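Alpha-catenin-like protein hmp-1 (Caenorhabditis elegans, PDB 5XA5) binds beta-catenin, cadherin and actin filaments at cell junctions and is required for cell migration during body enclosure and cell shape changes during body elongation. Local coordinates at residues Pro83-Leu88 and Asp142-Lys147; Arg191-Asp196 and Asp204-Ala209. All coordinates share one frame; numbering follows the deposited sequence.

Contacts 1 and 2 follow each other along this N-terminal piece of the vinculin/alpha-catenin family protein, the first closing before the second opens, with centres about 21 Å apart. Contact 1 packs the start of helix 83-112 on the middle of helix 117-165; contact 2 packs the end of helix 169-196 on the start of helix 200-229. Long helix 117-165 runs through both of the chain's helical bundles, and the contacts meet at their junction: Asp142 OD1 of contact 1 forms a salt bridge of 2.9 Å with Arg193 NH1 of contact 2. This ion pair pins helix 169-196 to the long shared helix where the bundles meet, beside a surface where another protein's chain reaches residues of both contacts.

Contact 1: Pro83-Leu88 and Asp142-Lys147; sequences PRAIDL and DSIDVK
The methyl group of Ala85 meets the outer end of Ile144, its CB lying 3.7 Å from Ile144 CD1. The longer branch of the isoleucine does the touching: CG1 sits beside the backbone N and anti to the carbonyl carbon (chi1 -58°), and a further turn at chi2 (-48°) carries CD1 across to helix 83-112. The shorter branch, CG2, points anti to the backbone N and stays farther from the alanine. Because Ala85 ends at CB, the helix backbones come fairly close here, with 6.9 Å between the CA atoms of Ala85 and Ile144. Both side chains are buried, and Ile144 also packs on Cys76 and Ile78 of the loop that precedes helix 83-112.

These helices are consecutive in the chain and antiparallel, forming one hairpin of the N-terminal helical bundle. The contact lies at the end of the hairpin away from its turn, where helix 83-112 begins and helix 117-165 carries on into the second bundle.

Lys147, one turn after Ile144, covers the alanine at the exposed border. From CB onward its chain is nearly straight, with chi2 to chi4 all close to extended, and it reaches alongside the pair until NZ is 4.3 Å from Ala85 CB. The ammonium group forms its salt bridge with Asp82, just before helix 83-112, which fixes where the extended chain ends. The other carboxylate oxygen of Asp82 accepts a weak hydrogen bond from the backbone N of Ala85.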
ATOM      1  N   PRO A  83       7.355  14.394   1.751  1.00 49.96           N
ATOM      2  CA  PRO A  83       6.840  14.851   3.046  1.00 48.84           C
ATOM      3  C   PRO A  83       5.325  15.020   3.086  1.00 50.75           C
ATOM      4  O   PRO A  83       4.736  14.745   4.124  1.00 55.56           O
ATOM      5  CB  PRO A  83       7.555  16.196   3.239  1.00 56.08           C
ATOM      6  CG  PRO A  83       7.800  16.674   1.854  1.00 52.54           C
ATOM      7  CD  PRO A  83       8.129  15.443   1.063  1.00 45.24           C
ATOM      8  N   ARG A  84       4.712  15.462   1.992  1.00 51.74           N
ATOM      9  CA  ARG A  84       3.258  15.576   1.937  1.00 60.84           C
ATOM     10  C   ARG A  84       2.576  14.220   2.027  1.00 49.54           C
ATOM     11  O   ARG A  84       1.443  14.138   2.490  1.00 53.84           O
ATOM     12  CB  ARG A  84       2.770  16.276   0.659  1.00 65.97           C
ATOM     13  CG  ARG A  84       3.102  17.753   0.478  1.00 74.21           C
ATOM     14  CD  ARG A  84       2.500  18.290  -0.817  1.00 85.99           C
ATOM     15  NE  ARG A  84       3.388  18.129  -1.938  1.00 95.27           N
ATOM     16  CZ  ARG A  84       4.099  19.141  -2.410  1.00 96.81           C
ATOM     17  NH1 ARG A  84       3.933  20.387  -1.923  1.00 98.02           N
ATOM     18  NH2 ARG A  84       4.932  18.956  -3.410  1.00 92.59           N
ATOM     19  N   ALA A  85       3.249  13.172   1.565  1.00 52.66           N
ATOM     20  CA  ALA A  85       2.685  11.834   1.631  1.00 46.68           C
ATOM     21  C   ALA A  85       2.586  11.401   3.087  1.00 57.04           C
ATOM     22  O   ALA A  85       1.549  10.906   3.528  1.00 51.42           O
ATOM     23  CB  ALA A  85       3.528  10.863   0.828  1.00 47.20           C
ATOM     24  N   ILE A  86       3.678  11.580   3.824  1.00 48.49           N
ATOM     25  CA  ILE A  86       3.707  11.270   5.247  1.00 49.13           C
ATOM     26  C   ILE A  86       2.690  12.114   6.015  1.00 63.10           C
ATOM     27  O   ILE A  86       2.089  11.641   6.981  1.00 63.72           O
ATOM     28  CB  ILE A  86       5.115  11.488   5.836  1.00 50.99           C
ATOM     29  CG1 ILE A  86       6.143  10.641   5.081  1.00 52.61           C
ATOM     30  CG2 ILE A  86       5.142  11.179   7.326  1.00 53.96           C
ATOM     31  CD1 ILE A  86       6.072   9.157   5.388  1.00 45.01           C
ATOM     32  N   ASP A  87       2.494  13.359   5.584  1.00 54.46           N
ATOM     33  CA  ASP A  87       1.502  14.235   6.208  1.00 57.88           C
ATOM     34  C   ASP A  87       0.077  13.707   6.051  1.00 53.09           C
ATOM     35  O   ASP A  87      -0.723  13.783   6.980  1.00 52.33           O
ATOM     36  CB  ASP A  87       1.586  15.647   5.629  1.00 70.50           C
ATOM     37  CG  ASP A  87       2.872  16.352   5.999  1.00 79.30           C
ATOM     38  OD1 ASP A  87       3.756  15.705   6.596  1.00 83.71           O
ATOM     39  OD2 ASP A  87       2.998  17.555   5.690  1.00 80.54           O
ATOM     40  N   LEU A  88      -0.240  13.181   4.874  1.00 53.82           N
ATOM     41  CA  LEU A  88      -1.559  12.606   4.647  1.00 53.07           C
ATOM     42  C   LEU A  88      -1.770  11.396   5.545  1.00 46.08           C
ATOM     43  O   LEU A  88      -2.855  11.205   6.097  1.00 44.90           O
ATOM     44  CB  LEU A  88      -1.738  12.213   3.180  1.00 61.97           C
ATOM     45  CG  LEU A  88      -2.075  13.361   2.229  1.00 63.86           C
ATOM     46  CD1 LEU A  88      -1.782  12.959   0.796  1.00 63.16           C
ATOM     47  CD2 LEU A  88      -3.529  13.767   2.389  1.00 66.33           C
ATOM     48  N   ASP A 142      -1.996   2.031   0.943  1.00 25.56           N
ATOM     49  CA  ASP A 142      -1.658   1.318  -0.286  1.00 23.86           C
ATOM     50  C   ASP A 142      -1.094   2.304  -1.308  1.00 26.44           C
ATOM     51  O   ASP A 142      -0.151   1.977  -2.033  1.00 27.98           O
ATOM     52  CB  ASP A 142      -2.870   0.583  -0.851  1.00 24.44           C
ATOM     53  CG  ASP A 142      -2.511  -0.290  -2.041  1.00 28.95           C
ATOM     54  OD1 ASP A 142      -1.764  -1.264  -1.824  1.00 28.15           O
ATOM     55  OD2 ASP A 142      -2.995  -0.018  -3.166  1.00 28.87           O
ATOM     56  N   SER A 143      -1.643   3.515  -1.359  1.00 28.88           N
ATOM     57  CA  SER A 143      -1.181   4.466  -2.370  1.00 31.25           C
ATOM     58  C   SER A 143       0.262   4.870  -2.092  1.00 34.03           C
ATOM     59  O   SER A 143       1.033   5.153  -3.025  1.00 33.03           O
ATOM     60  CB  SER A 143      -2.083   5.696  -2.416  1.00 39.67           C
ATOM     61  OG  SER A 143      -1.858   6.525  -1.300  1.00 43.25           O
ATOM     62  N   ILE A 144       0.632   4.891  -0.810  1.00 29.16           N
ATOM     63  CA  ILE A 144       1.996   5.256  -0.415  1.00 29.36           C
ATOM     64  C   ILE A 144       2.928   4.077  -0.678  1.00 29.26           C
ATOM     65  O   ILE A 144       4.058   4.231  -1.131  1.00 29.65           O
ATOM     66  CB  ILE A 144       2.072   5.664   1.076  1.00 33.58           C
ATOM     67  CG1 ILE A 144       1.140   6.843   1.354  1.00 47.43           C
ATOM     68  CG2 ILE A 144       3.497   5.999   1.469  1.00 45.99           C
ATOM     69  CD1 ILE A 144       1.270   7.967   0.358  1.00 43.46           C
ATOM     70  N   ASP A 145       2.433   2.875  -0.407  1.00 28.53           N
ATOM     71  CA  ASP A 145       3.164   1.672  -0.763  1.00 26.21           C
ATOM     72  C   ASP A 145       3.463   1.658  -2.277  1.00 27.77           C
ATOM     73  O   ASP A 145       4.527   1.208  -2.698  1.00 28.69           O
ATOM     74  CB  ASP A 145       2.369   0.410  -0.354  1.00 27.69           C
ATOM     75  CG  ASP A 145       2.315   0.205   1.164  1.00 32.15           C
ATOM     76  OD1 ASP A 145       3.183   0.754   1.877  1.00 32.05           O
ATOM     77  OD2 ASP A 145       1.389  -0.509   1.641  1.00 33.78           O
ATOM     78  N   VAL A 146       2.533   2.163  -3.088  1.00 27.85           N
ATOM     79  CA  VAL A 146       2.744   2.206  -4.532  1.00 25.69           C
ATOM     80  C   VAL A 146       3.819   3.245  -4.863  1.00 30.01           C
ATOM     81  O   VAL A 146       4.663   3.010  -5.733  1.00 28.45           O
ATOM     82  CB  VAL A 146       1.439   2.528  -5.289  1.00 26.91           C
ATOM     83  CG1 VAL A 146       1.737   2.994  -6.724  1.00 30.37           C
ATOM     84  CG2 VAL A 146       0.533   1.316  -5.285  1.00 26.69           C
ATOM     85  N   LYS A 147       3.803   4.376  -4.155  1.00 26.82           N
ATOM     86  CA  LYS A 147       4.792   5.431  -4.390  1.00 25.64           C
ATOM     87  C   LYS A 147       6.198   4.921  -4.133  1.00 30.02           C
ATOM     88  O   LYS A 147       7.158   5.346  -4.786  1.00 28.26           O
ATOM     89  CB  LYS A 147       4.514   6.652  -3.511  1.00 30.83           C
ATOM     90  CG  LYS A 147       3.456   7.580  -4.069  1.00 41.24           C
ATOM     91  CD  LYS A 147       3.412   8.896  -3.312  1.00 48.95           C
ATOM     92  CE  LYS A 147       2.582   9.926  -4.069  1.00 60.83           C
ATOM     93  NZ  LYS A 147       2.438  11.196  -3.310  1.00 65.93           N
TER

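Contact 2: Arg191-Asp196 and Asp204-Ala209; sequences RRRAID and DDLLAA
Ala194 and Leu207 make the tightest apolar contact between segments 191-196 and 204-209, Ala194 CB standing 3.7 Å from Leu207 CD2 and 3.8 Å from Leu207 CG. The methyl of the alanine thus rests on the branch point of the leucine as well as on one of its methyls. Leu206 comes in next to it: its CD2 lies 3.9 Å from Ala194 N and 4.2 Å from Ala194 CB, meeting the backbone as much as the side chain. The two leucines reach the alanine by different routes. CG of Leu206 is anti to its own backbone N (chi1 -166°), whereas CG of Leu207 lies beside its backbone N, which swings CG and CD2 back onto Ala194 although the side chain does not start out toward helix 169-196.

Leu206 also touches an aliphatic part of a charged residue. The same CD2 lies 3.9 Å from Arg193 CG, and the two side chains cross at about a right angle. A bend at chi2 (61°) turns the arginine chain before it extends towards helix 117-165, where it packs on Val146 and Ile149. Leu206 also packs on Val257 of helix 234-258.

The helical segments run antiparallel at 165°, with axes 9.3 Å apart, as neighbouring arms of a helical hairpin in the second bundle.

Polar bonding is directed elsewhere. The guanidinium of Arg193 forms a salt bridge with Asp142, and no hydrogen bond joins the two segments. Their association therefore rests on apolar packing, with the methylene part of Arg193 serving the hairpin while its buried charge is answered by an acid from the long helix shared by both bundles.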
ATOM      1  N   ARG A 191       6.303  -8.211  -9.217  1.00 25.26           N
ATOM      2  CA  ARG A 191       5.599  -9.494  -9.307  1.00 27.14           C
ATOM      3  C   ARG A 191       4.595  -9.643  -8.173  1.00 27.27           C
ATOM      4  O   ARG A 191       3.475 -10.138  -8.380  1.00 27.70           O
ATOM      5  CB  ARG A 191       6.599 -10.648  -9.287  1.00 30.98           C
ATOM      6  CG  ARG A 191       7.252 -10.913 -10.623  1.00 46.47           C
ATOM      7  CD  ARG A 191       8.341 -11.960 -10.500  1.00 62.95           C
ATOM      8  NE  ARG A 191       8.958 -12.247 -11.790  1.00 72.98           N
ATOM      9  CZ  ARG A 191       9.085 -13.469 -12.297  1.00 79.04           C
ATOM     10  NH1 ARG A 191       8.636 -14.517 -11.618  1.00 80.08           N
ATOM     11  NH2 ARG A 191       9.656 -13.645 -13.481  1.00 74.90           N
ATOM     12  N   ARG A 192       4.990  -9.234  -6.974  1.00 27.97           N
ATOM     13  CA  ARG A 192       4.089  -9.338  -5.820  1.00 24.66           C
ATOM     14  C   ARG A 192       2.924  -8.373  -5.967  1.00 28.51           C
ATOM     15  O   ARG A 192       1.785  -8.724  -5.645  1.00 27.91           O
ATOM     16  CB  ARG A 192       4.834  -9.084  -4.510  1.00 31.98           C
ATOM     17  CG  ARG A 192       5.912 -10.121  -4.222  1.00 32.82           C
ATOM     18  CD  ARG A 192       6.658  -9.835  -2.926  1.00 50.96           C
ATOM     19  NE  ARG A 192       5.890 -10.227  -1.749  1.00 76.89           N
ATOM     20  CZ  ARG A 192       5.544  -9.402  -0.766  1.00 89.51           C
ATOM     21  NH1 ARG A 192       5.896  -8.125  -0.813  1.00 97.20           N
ATOM     22  NH2 ARG A 192       4.846  -9.858   0.265  1.00 88.66           N
ATOM     23  N   ARG A 193       3.203  -7.172  -6.473  1.00 23.36           N
ATOM     24  CA  ARG A 193       2.138  -6.209  -6.724  1.00 25.46           C
ATOM     25  C   ARG A 193       1.146  -6.763  -7.740  1.00 27.10           C
ATOM     26  O   ARG A 193      -0.073  -6.609  -7.592  1.00 25.97           O
ATOM     27  CB  ARG A 193       2.722  -4.870  -7.211  1.00 22.98           C
ATOM     28  CG  ARG A 193       1.674  -3.809  -7.472  1.00 22.16           C
ATOM     29  CD  ARG A 193       0.946  -3.515  -6.191  1.00 26.00           C
ATOM     30  NE  ARG A 193      -0.051  -2.470  -6.372  1.00 27.16           N
ATOM     31  CZ  ARG A 193      -0.797  -2.000  -5.374  1.00 27.57           C
ATOM     32  NH1 ARG A 193      -0.639  -2.486  -4.148  1.00 27.43           N
ATOM     33  NH2 ARG A 193      -1.709  -1.073  -5.611  1.00 27.56           N
ATOM     34  N   ALA A 194       1.665  -7.404  -8.786  1.00 24.54           N
ATOM     35  CA  ALA A 194       0.804  -7.961  -9.811  1.00 26.92           C
ATOM     36  C   ALA A 194      -0.178  -8.979  -9.235  1.00 25.87           C
ATOM     37  O   ALA A 194      -1.346  -8.987  -9.602  1.00 28.14           O
ATOM     38  CB  ALA A 194       1.643  -8.597 -10.903  1.00 27.47           C
ATOM     39  N   ILE A 195       0.302  -9.833  -8.337  1.00 26.31           N
ATOM     40  CA  ILE A 195      -0.547 -10.837  -7.677  1.00 25.76           C
ATOM     41  C   ILE A 195      -1.652 -10.186  -6.819  1.00 27.96           C
ATOM     42  O   ILE A 195      -2.756 -10.725  -6.676  1.00 28.74           O
ATOM     43  CB  ILE A 195       0.332 -11.774  -6.799  1.00 31.49           C
ATOM     44  CG1 ILE A 195       1.184 -12.679  -7.689  1.00 37.49           C
ATOM     45  CG2 ILE A 195      -0.511 -12.611  -5.838  1.00 32.05           C
ATOM     46  CD1 ILE A 195       2.170 -13.523  -6.922  1.00 42.45           C
ATOM     47  N   ASP A 196      -1.358  -9.008  -6.279  1.00 26.50           N
ATOM     48  CA  ASP A 196      -2.281  -8.317  -5.384  1.00 23.97           C
ATOM     49  C   ASP A 196      -3.228  -7.372  -6.139  1.00 26.36           C
ATOM     50  O   ASP A 196      -4.133  -6.802  -5.537  1.00 27.72           O
ATOM     51  CB  ASP A 196      -1.474  -7.541  -4.332  1.00 26.31           C
ATOM     52  CG  ASP A 196      -2.314  -7.052  -3.158  1.00 29.89           C
ATOM     53  OD1 ASP A 196      -3.274  -7.743  -2.747  1.00 27.21           O
ATOM     54  OD2 ASP A 196      -1.987  -5.971  -2.624  1.00 32.66           O
ATOM     55  N   ASP A 204      -2.097  -7.811 -15.945  1.00 28.13           N
ATOM     56  CA  ASP A 204      -1.453  -8.261 -17.184  1.00 26.75           C
ATOM     57  C   ASP A 204      -0.539  -7.178 -17.749  1.00 29.69           C
ATOM     58  O   ASP A 204       0.549  -7.486 -18.226  1.00 28.58           O
ATOM     59  CB  ASP A 204      -2.482  -8.664 -18.236  1.00 30.80           C
ATOM     60  CG  ASP A 204      -3.289  -9.881 -17.824  1.00 43.41           C
ATOM     61  OD1 ASP A 204      -2.833 -10.621 -16.926  1.00 38.16           O
ATOM     62  OD2 ASP A 204      -4.355 -10.111 -18.433  1.00 44.80           O
ATOM     63  N   ASP A 205      -0.980  -5.923 -17.687  1.00 26.20           N
ATOM     64  CA  ASP A 205      -0.169  -4.804 -18.172  1.00 26.20           C
ATOM     65  C   ASP A 205       1.107  -4.642 -17.358  1.00 25.70           C
ATOM     66  O   ASP A 205       2.175  -4.326 -17.912  1.00 26.39           O
ATOM     67  CB  ASP A 205      -0.967  -3.501 -18.147  1.00 28.63           C
ATOM     68  CG  ASP A 205      -1.978  -3.408 -19.280  1.00 42.37           C
ATOM     69  OD1 ASP A 205      -1.985  -4.298 -20.163  1.00 39.73           O
ATOM     70  OD2 ASP A 205      -2.759  -2.433 -19.287  1.00 49.15           O
ATOM     71  N   LEU A 206       1.007  -4.819 -16.041  1.00 25.33           N
ATOM     72  CA  LEU A 206       2.175  -4.678 -15.182  1.00 22.90           C
ATOM     73  C   LEU A 206       3.170  -5.786 -15.495  1.00 24.40           C
ATOM     74  O   LEU A 206       4.379  -5.541 -15.590  1.00 25.95           O
ATOM     75  CB  LEU A 206       1.776  -4.708 -13.696  1.00 24.00           C
ATOM     76  CG  LEU A 206       2.845  -4.249 -12.698  1.00 23.07           C
ATOM     77  CD1 LEU A 206       3.155  -2.791 -12.920  1.00 22.82           C
ATOM     78  CD2 LEU A 206       2.382  -4.453 -11.257  1.00 23.77           C
ATOM     79  N   LEU A 207       2.664  -7.000 -15.675  1.00 25.42           N
ATOM     80  CA  LEU A 207       3.534  -8.124 -15.986  1.00 24.28           C
ATOM     81  C   LEU A 207       4.182  -7.965 -17.358  1.00 24.80           C
ATOM     82  O   LEU A 207       5.328  -8.370 -17.546  1.00 24.60           O
ATOM     83  CB  LEU A 207       2.751  -9.440 -15.912  1.00 27.04           C
ATOM     84  CG  LEU A 207       2.452  -9.820 -14.459  1.00 30.57           C
ATOM     85  CD1 LEU A 207       1.659 -11.113 -14.423  1.00 36.10           C
ATOM     86  CD2 LEU A 207       3.731  -9.929 -13.616  1.00 29.13           C
ATOM     87  N   ALA A 208       3.455  -7.374 -18.298  1.00 24.69           N
ATOM     88  CA  ALA A 208       4.013  -7.161 -19.627  1.00 24.09           C
ATOM     89  C   ALA A 208       5.151  -6.164 -19.558  1.00 24.23           C
ATOM     90  O   ALA A 208       6.195  -6.360 -20.191  1.00 26.62           O
ATOM     91  CB  ALA A 208       2.954  -6.688 -20.593  1.00 27.52           C
ATOM     92  N   ALA A 209       4.944  -5.089 -18.804  1.00 25.28           N
ATOM     93  CA  ALA A 209       5.988  -4.077 -18.642  1.00 22.67           C
ATOM     94  C   ALA A 209       7.197  -4.657 -17.907  1.00 24.50           C
ATOM     95  O   ALA A 209       8.343  -4.364 -18.273  1.00 23.83           O
ATOM     96  CB  ALA A 209       5.430  -2.840 -17.909  1.00 25.31           C
TER